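Local coordinates for sugar ABC transporter (Sugar-binding protein) (Bacillus halodurans, PDB 4YO7) that binds myo-inositol in its ligand pocket and probably serves as the solute-binding component of a carbohydrate ABC transporter, at residues A[217-220]-A[221-225]; A[156-159]-A[160-164]; A[61-64]-A[65-68]. All blocks are in the same frame, centred on the assembly; numbering follows the deposited sequence.

Contact 1. Residues A[217-220]-A[221-225]; sequences RLME and NWLNS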
loop_
_atom_site.group_PDB
_atom_site.type_symbol
_atom_site.label_atom_id
_atom_site.label_comp_id
_atom_site.label_asym_id
_atom_site.label_seq_id
_atom_site.Cartn_x
_atom_site.Cartn_y
_atom_site.Cartn_z
ATOM N N ARG A 217 -17.501 7.777 -7.214
ATOM C CA ARG A 217 -18.179 9.048 -7.008
ATOM C C ARG A 217 -17.327 10.169 -7.544
ATOM O O ARG A 217 -17.820 11.037 -8.245
ATOM C CB ARG A 217 -18.505 9.284 -5.527
ATOM C CG ARG A 217 -19.204 10.617 -5.269
ATOM C CD ARG A 217 -19.748 10.720 -3.844
ATOM N NE ARG A 217 -18.672 10.817 -2.855
ATOM C CZ ARG A 217 -18.169 11.957 -2.382
ATOM N NH1 ARG A 217 -18.645 13.133 -2.781
ATOM N NH2 ARG A 217 -17.187 11.920 -1.493
ATOM N N LEU A 218 -16.027 10.125 -7.269
ATOM C CA LEU A 218 -15.134 11.145 -7.748
ATOM C C LEU A 218 -15.121 11.162 -9.270
ATOM O O LEU A 218 -15.222 12.220 -9.887
ATOM C CB LEU A 218 -13.726 10.931 -7.189
ATOM C CG LEU A 218 -12.641 11.909 -7.631
ATOM C CD1 LEU A 218 -13.096 13.363 -7.405
ATOM C CD2 LEU A 218 -11.313 11.595 -6.914
HETATM N N MSE A 219 -14.987 9.989 -9.890
HETATM C CA MSE A 219 -15.006 9.918 -11.351
HETATM C C MSE A 219 -16.305 10.502 -11.922
HETATM O O MSE A 219 -16.280 11.216 -12.926
HETATM C CB MSE A 219 -14.847 8.493 -11.831
HETATM C CG MSE A 219 -14.674 8.347 -13.316
HETATM SE SE MSE A 219 -12.915 8.922 -13.871
HETATM C CE MSE A 219 -13.430 10.432 -14.933
ATOM N N GLU A 220 -17.434 10.177 -11.294
ATOM C CA GLU A 220 -18.725 10.707 -11.710
ATOM C C GLU A 220 -18.711 12.234 -11.708
ATOM O O GLU A 220 -19.184 12.867 -12.666
ATOM C CB GLU A 220 -19.838 10.193 -10.797
ATOM C CG GLU A 220 -20.273 8.755 -11.074
ATOM C CD GLU A 220 -21.229 8.188 -10.017
ATOM O OE1 GLU A 220 -21.551 8.887 -9.033
ATOM O OE2 GLU A 220 -21.663 7.033 -10.176
ATOM N N ASN A 221 -18.193 12.820 -10.631
ATOM C CA ASN A 221 -18.130 14.269 -10.505
ATOM C C ASN A 221 -17.202 14.867 -11.555
ATOM O O ASN A 221 -17.501 15.898 -12.161
ATOM C CB ASN A 221 -17.697 14.651 -9.087
ATOM C CG ASN A 221 -18.775 14.341 -8.060
ATOM O OD1 ASN A 221 -19.936 14.141 -8.419
ATOM N ND2 ASN A 221 -18.414 14.320 -6.793
ATOM N N TRP A 222 -16.081 14.205 -11.795
ATOM C CA TRP A 222 -15.158 14.669 -12.802
ATOM C C TRP A 222 -15.781 14.651 -14.192
ATOM O O TRP A 222 -15.573 15.573 -14.978
ATOM C CB TRP A 222 -13.921 13.805 -12.782
ATOM C CG TRP A 222 -12.932 14.155 -11.694
ATOM C CD1 TRP A 222 -12.935 15.262 -10.873
ATOM C CD2 TRP A 222 -11.767 13.406 -11.347
ATOM N NE1 TRP A 222 -11.832 15.235 -10.043
ATOM C CE2 TRP A 222 -11.104 14.103 -10.318
ATOM C CE3 TRP A 222 -11.222 12.208 -11.808
ATOM C CZ2 TRP A 222 -9.920 13.643 -9.754
ATOM C CZ3 TRP A 222 -10.057 11.759 -11.247
ATOM C CH2 TRP A 222 -9.419 12.464 -10.235
ATOM N N LEU A 223 -16.532 13.596 -14.484
ATOM C CA LEU A 223 -17.228 13.473 -15.752
ATOM C C LEU A 223 -18.242 14.600 -15.909
ATOM O O LEU A 223 -18.429 15.135 -17.011
ATOM C CB LEU A 223 -17.921 12.114 -15.843
ATOM C CG LEU A 223 -16.981 10.933 -16.089
ATOM C CD1 LEU A 223 -17.683 9.621 -15.868
ATOM C CD2 LEU A 223 -16.396 11.009 -17.472
ATOM N N ASN A 224 -18.897 14.972 -14.816
ATOM C CA ASN A 224 -19.924 16.007 -14.875
ATOM C C ASN A 224 -19.350 17.417 -14.962
ATOM O O ASN A 224 -20.081 18.377 -15.202
ATOM C CB ASN A 224 -20.848 15.926 -13.666
ATOM C CG ASN A 224 -21.782 14.737 -13.724
ATOM O OD1 ASN A 224 -22.059 14.198 -14.796
ATOM N ND2 ASN A 224 -22.292 14.333 -12.565
ATOM N N SER A 225 -18.051 17.546 -14.761
ATOM C CA SER A 225 -17.380 18.832 -14.874
ATOM C C SER A 225 -17.120 19.206 -16.335
ATOM O O SER A 225 -16.799 20.347 -16.634
ATOM C CB SER A 225 -16.060 18.817 -14.102
ATOM O OG SER A 225 -15.008 18.196 -14.838
HETATM O O HOH W 1 -21.465 11.913 -7.569
#
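Trp-222, whose indole packs on Leu-218, has a backbone O held by two donors of Ser-225: the hydroxyl OG, 2.7 Å away, and the backbone N, 3.2 Å away. A serine suits this place because its short side chain can fold back onto the carbonyl three residues earlier, and the same OG also bonds with Thr-227 OG1 in the chain that follows. One turn earlier, Trp-222 N donates to Leu-218 O at 2.9 Å, and the two side chains of this pair meet as well. Leu-218 has CG opposite its backbone N (chi1 178°), which carries the isobutyl group over one face of the indole. Its CD1 makes a CH-pi contact 3.7 Å from the centroid of the five-membered ring, while CD2 rests 3.8 Å from Trp-222 CZ2 of the six-membered ring. Helix 212-224 makes the beta-alpha-beta crossover from strand 200-207 to strand 231-234 in one lobe of the periplasmic-binding-protein fold, and its apolar side lies on strand 169-175, where both Leu-218 and Trp-222 touch Met-174. With an alanine in place of Trp-222, Leu-218 CD1 and Met-174 would probably be left facing a gap where the indole had been. Met-219, a selenomethionine in the crystal, bends at chi2 and chi3, bringing CE to the edge of the indole and to 3.8 Å from Leu-223 CG. An unbranched, flexible chain suits a place where it must also touch Ala-243 and Ala-246 of helix 237-249. The polar residues take the outer side: a water donates to Asn-221 OD1 at 2.8 Å and, weakly, to Glu-220 OE1, and the guanidinium of Arg-217 turns to a salt bridge with Glu-214.

Contact 2. Residues A[156-159]-A[160-164]; sequences LQME and EVAKL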
loop_
_atom_site.group_PDB
_atom_site.type_symbol
_atom_site.label_atom_id
_atom_site.label_comp_id
_atom_site.label_asym_id
_atom_site.label_seq_id
_atom_site.Cartn_x
_atom_site.Cartn_y
_atom_site.Cartn_z
ATOM N N LEU A 156 6.804 4.202 -12.057
ATOM C CA LEU A 156 6.588 3.084 -12.986
ATOM C C LEU A 156 5.244 3.220 -13.672
ATOM O O LEU A 156 5.139 3.050 -14.883
ATOM C CB LEU A 156 6.666 1.744 -12.255
ATOM C CG LEU A 156 8.048 1.251 -11.831
ATOM C CD1 LEU A 156 7.892 0.060 -10.873
ATOM C CD2 LEU A 156 8.931 0.856 -13.037
ATOM N N GLN A 157 4.225 3.531 -12.872
ATOM C CA GLN A 157 2.862 3.680 -13.346
ATOM C C GLN A 157 2.768 4.757 -14.416
ATOM O O GLN A 157 2.214 4.545 -15.490
ATOM C CB GLN A 157 1.945 4.034 -12.159
ATOM C CG GLN A 157 0.516 4.222 -12.512
ATOM C CD GLN A 157 -0.278 4.775 -11.347
ATOM O OE1 GLN A 157 0.180 5.691 -10.637
ATOM N NE2 GLN A 157 -1.471 4.234 -11.130
HETATM N N MSE A 158 3.298 5.937 -14.106
HETATM C CA MSE A 158 3.119 7.070 -14.991
HETATM C C MSE A 158 4.066 7.022 -16.181
HETATM O O MSE A 158 3.742 7.534 -17.249
HETATM C CB MSE A 158 3.297 8.378 -14.212
HETATM C CG MSE A 158 2.875 9.605 -14.947
HETATM SE SE MSE A 158 0.963 9.661 -15.378
HETATM C CE MSE A 158 1.071 10.215 -17.223
ATOM N N GLU A 159 5.221 6.387 -16.033
ATOM C CA GLU A 159 6.055 6.140 -17.206
ATOM C C GLU A 159 5.276 5.374 -18.279
ATOM O O GLU A 159 5.347 5.690 -19.467
ATOM C CB GLU A 159 7.298 5.347 -16.828
ATOM C CG GLU A 159 8.444 6.124 -16.245
ATOM C CD GLU A 159 9.516 5.181 -15.712
ATOM O OE1 GLU A 159 9.524 3.997 -16.136
ATOM O OE2 GLU A 159 10.330 5.616 -14.867
ATOM N N GLU A 160 4.535 4.358 -17.861
ATOM C CA GLU A 160 3.838 3.515 -18.824
ATOM C C GLU A 160 2.644 4.278 -19.397
ATOM O O GLU A 160 2.386 4.229 -20.607
ATOM C CB GLU A 160 3.407 2.197 -18.169
ATOM C CG GLU A 160 2.711 1.234 -19.112
ATOM C CD GLU A 160 3.578 0.745 -20.258
ATOM O OE1 GLU A 160 4.826 0.876 -20.217
ATOM O OE2 GLU A 160 2.992 0.233 -21.236
ATOM N N VAL A 161 1.929 5.022 -18.554
ATOM C CA VAL A 161 0.799 5.810 -19.051
ATOM C C VAL A 161 1.288 6.826 -20.081
ATOM O O VAL A 161 0.661 7.023 -21.124
ATOM C CB VAL A 161 0.035 6.526 -17.884
ATOM C CG1 VAL A 161 -0.984 7.505 -18.419
ATOM C CG2 VAL A 161 -0.634 5.511 -16.988
ATOM N N ALA A 162 2.417 7.465 -19.797
ATOM C CA ALA A 162 3.009 8.422 -20.737
ATOM C C ALA A 162 3.323 7.756 -22.086
ATOM O O ALA A 162 3.051 8.337 -23.137
ATOM C CB ALA A 162 4.262 9.022 -20.160
ATOM N N LYS A 163 3.879 6.551 -22.049
ATOM C CA LYS A 163 4.146 5.818 -23.291
ATOM C C LYS A 163 2.864 5.569 -24.062
ATOM O O LYS A 163 2.819 5.757 -25.282
ATOM C CB LYS A 163 4.858 4.498 -23.004
ATOM C CG LYS A 163 6.293 4.699 -22.599
ATOM C CD LYS A 163 6.965 3.406 -22.170
ATOM C CE LYS A 163 8.300 3.678 -21.470
ATOM N NZ LYS A 163 8.889 2.458 -20.829
ATOM N N LEU A 164 1.808 5.183 -23.360
ATOM C CA LEU A 164 0.547 4.885 -24.010
ATOM C C LEU A 164 -0.079 6.131 -24.630
ATOM O O LEU A 164 -0.779 6.044 -25.639
ATOM C CB LEU A 164 -0.408 4.254 -23.014
ATOM C CG LEU A 164 -0.081 2.862 -22.479
ATOM C CD1 LEU A 164 -0.953 2.526 -21.288
ATOM C CD2 LEU A 164 -0.271 1.816 -23.549
#
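The flat backbone carbonyl of Gln-157 is met by two groups of Val-161: the backbone N, 3.1 Å from Gln-157 O, donates to it, and the methyl Val-161 CG2 lies 3.4 Å from the same Gln-157 O. Both residues belong to helix 150-164, which packs against strands 231-234 and 257-259 of a parallel sheet, as expected in the alpha/beta lobes of a periplasmic binding protein. Glu-160 N is held less firmly, shared between weak bonds to Leu-156 O and Gln-157 O, both at 3.3 Å. On the buried side Met-158, a selenomethionine, has CG opposite its backbone N (chi1 -169°) and then bends, so that CE lies 3.6 Å from Val-161 CG1. Compact, branched Val-161 suits a place where it touches Ala-231 and Ala-259 of the sheet, while the longer Met-158 reaches Ile-193 on helix 181-195. The buried Gln-157 has its NE2 satisfied by Ala-234 O. Toward solvent, Glu-159 OE1 and Lys-163 NZ are 5.0 Å apart, opposite charges not in contact, which probably attract only weakly; the aliphatic part of the lysine runs back along the helix, with Lys-163 CG 3.4 Å from Glu-159 O.

Contact 3. Residues A[61-64]-A[65-68]; sequences YMQD and AMKE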
loop_
_atom_site.group_PDB
_atom_site.type_symbol
_atom_site.label_atom_id
_atom_site.label_comp_id
_atom_site.label_asym_id
_atom_site.label_seq_id
_atom_site.Cartn_x
_atom_site.Cartn_y
_atom_site.Cartn_z
ATOM N N TYR A 61 -4.699 -9.333 2.067
ATOM C CA TYR A 61 -3.764 -10.329 1.556
ATOM C C TYR A 61 -2.490 -10.338 2.404
ATOM O O TYR A 61 -1.910 -11.393 2.665
ATOM C CB TYR A 61 -3.422 -10.060 0.096
ATOM C CG TYR A 61 -4.588 -10.242 -0.845
ATOM C CD1 TYR A 61 -4.988 -11.506 -1.252
ATOM C CD2 TYR A 61 -5.297 -9.153 -1.316
ATOM C CE1 TYR A 61 -6.063 -11.672 -2.103
ATOM C CE2 TYR A 61 -6.367 -9.308 -2.166
ATOM C CZ TYR A 61 -6.745 -10.573 -2.559
ATOM O OH TYR A 61 -7.819 -10.748 -3.415
HETATM N N MSE A 62 -2.067 -9.161 2.850
HETATM C CA MSE A 62 -0.844 -9.087 3.646
HETATM C C MSE A 62 -1.057 -9.767 4.986
HETATM O O MSE A 62 -0.222 -10.550 5.425
HETATM C CB MSE A 62 -0.389 -7.643 3.862
HETATM C CG MSE A 62 1.034 -7.612 4.444
HETATM SE SE MSE A 62 1.576 -5.774 4.862
HETATM C CE MSE A 62 0.699 -5.575 6.595
ATOM N N GLN A 63 -2.189 -9.491 5.621
ATOM C CA GLN A 63 -2.522 -10.103 6.915
ATOM C C GLN A 63 -2.639 -11.626 6.811
ATOM O O GLN A 63 -2.153 -12.338 7.682
ATOM C CB GLN A 63 -3.821 -9.523 7.453
ATOM C CG GLN A 63 -4.408 -10.209 8.725
ATOM C CD GLN A 63 -4.220 -9.374 9.966
ATOM O OE1 GLN A 63 -3.243 -8.652 10.101
ATOM N NE2 GLN A 63 -5.199 -9.429 10.856
ATOM N N ASP A 64 -3.267 -12.120 5.745
ATOM C CA ASP A 64 -3.381 -13.574 5.548
ATOM C C ASP A 64 -1.991 -14.194 5.407
ATOM O O ASP A 64 -1.732 -15.302 5.913
ATOM C CB ASP A 64 -4.225 -13.910 4.310
ATOM C CG ASP A 64 -5.715 -13.629 4.508
ATOM O OD1 ASP A 64 -6.151 -13.418 5.661
ATOM O OD2 ASP A 64 -6.456 -13.643 3.500
ATOM N N ALA A 65 -1.093 -13.481 4.732
ATOM C CA ALA A 65 0.280 -13.964 4.567
ATOM C C ALA A 65 1.037 -13.959 5.906
ATOM O O ALA A 65 1.835 -14.873 6.161
ATOM C CB ALA A 65 1.026 -13.135 3.539
HETATM N N MSE A 66 0.785 -12.954 6.756
HETATM C CA MSE A 66 1.392 -12.925 8.099
HETATM C C MSE A 66 0.910 -14.118 8.910
HETATM O O MSE A 66 1.701 -14.790 9.568
HETATM C CB MSE A 66 1.086 -11.606 8.841
HETATM C CG MSE A 66 1.697 -10.429 8.163
HETATM SE SE MSE A 66 1.623 -8.855 9.319
HETATM C CE MSE A 66 -0.246 -8.490 9.288
ATOM N N LYS A 67 -0.387 -14.396 8.862
ATOM C CA LYS A 67 -0.932 -15.508 9.633
ATOM C C LYS A 67 -0.389 -16.854 9.139
ATOM O O LYS A 67 -0.082 -17.748 9.930
ATOM C CB LYS A 67 -2.462 -15.479 9.577
ATOM C CG LYS A 67 -3.045 -14.302 10.325
ATOM C CD LYS A 67 -4.568 -14.352 10.379
ATOM C CE LYS A 67 -5.128 -13.244 11.263
ATOM N NZ LYS A 67 -6.618 -13.332 11.426
ATOM N N GLU A 68 -0.254 -17.008 7.829
ATOM C CA GLU A 68 0.293 -18.242 7.274
ATOM C C GLU A 68 1.745 -18.456 7.705
ATOM O O GLU A 68 2.148 -19.574 8.073
ATOM C CB GLU A 68 0.202 -18.228 5.746
ATOM C CG GLU A 68 -1.171 -18.538 5.184
ATOM C CD GLU A 68 -1.343 -19.990 4.755
ATOM O OE1 GLU A 68 -0.348 -20.749 4.728
ATOM O OE2 GLU A 68 -2.488 -20.369 4.436
#
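Met-66 lies across the side chain of Gln-63, its terminal CE 3.1 Å from Gln-63 OE1. Both side chains are buried, and the approach brings a methyl on selenium, which may be slightly polarised, close to an amide oxygen. The turn at chi3 of Met-66 (-70°) folds CE back over the preceding turn, where it comes within 3.7 Å of Gln-63 CA. Met-62, one turn before Met-66, runs extended from the backbone and bends only at its last torsion, and the two methyls, Met-62 CE and Met-66 CE, meet at 4.1 Å; Met-66 N also donates to Met-62 O at 2.9 Å. Helix 57-70 is the connection of a beta-alpha-beta unit between strands 46-52 and 76-82. Methionine, here as selenomethionine, suits its inward side because the unbranched chain can adapt to neighbours of several shapes: Met-66 reaches Val-50, Phe-80 and Val-292, and Met-62 touches Ile-52 and the pocket residue Asn-133. The side chain of Met-62 is about 7 Å from the bound inositol. Ala-65, a mere methyl, touches Lys-285 of helix 284-299, where a small residue permits close approach. At the border with solvent the extended chain of Lys-67 crosses that of Gln-63 at a slant, its CE 3.8 Å from Gln-63 NE2; Asp-64 OD1 is 5.8 Å from Lys-67 NZ. The Gln-63 amide thus lies between Met-66 CE at OE1 and the aliphatic end of Lys-67 at NE2, suggesting that shape and dispersion dominate the inner side-chain contacts, while charge probably acts only at a distance outside.

In the fold
All three contacts are stretches of about two turns of amphipathic helix packed on parallel sheets, but they serve different lobes. Contact 3 belongs to the lobe built on the six-stranded sheet, and contacts 1 and 2 to the other, their centres 23 Å apart; contact 3 lies across the chain's centre from both. Contacts 2 and 3 each have four buried residues, contact 1 only two, in keeping with its place near a helix end farther from the centre. Aromatic packing distinguishes contact 1, a bent selenomethionine reaching valine contact 2, and paired selenomethionines contact 3. Contact 3 also has the shortest side-chain distance to the inositol, whereas in contact 1 the side chain of Met-219 is about 10 Å from a bound magnesium ion.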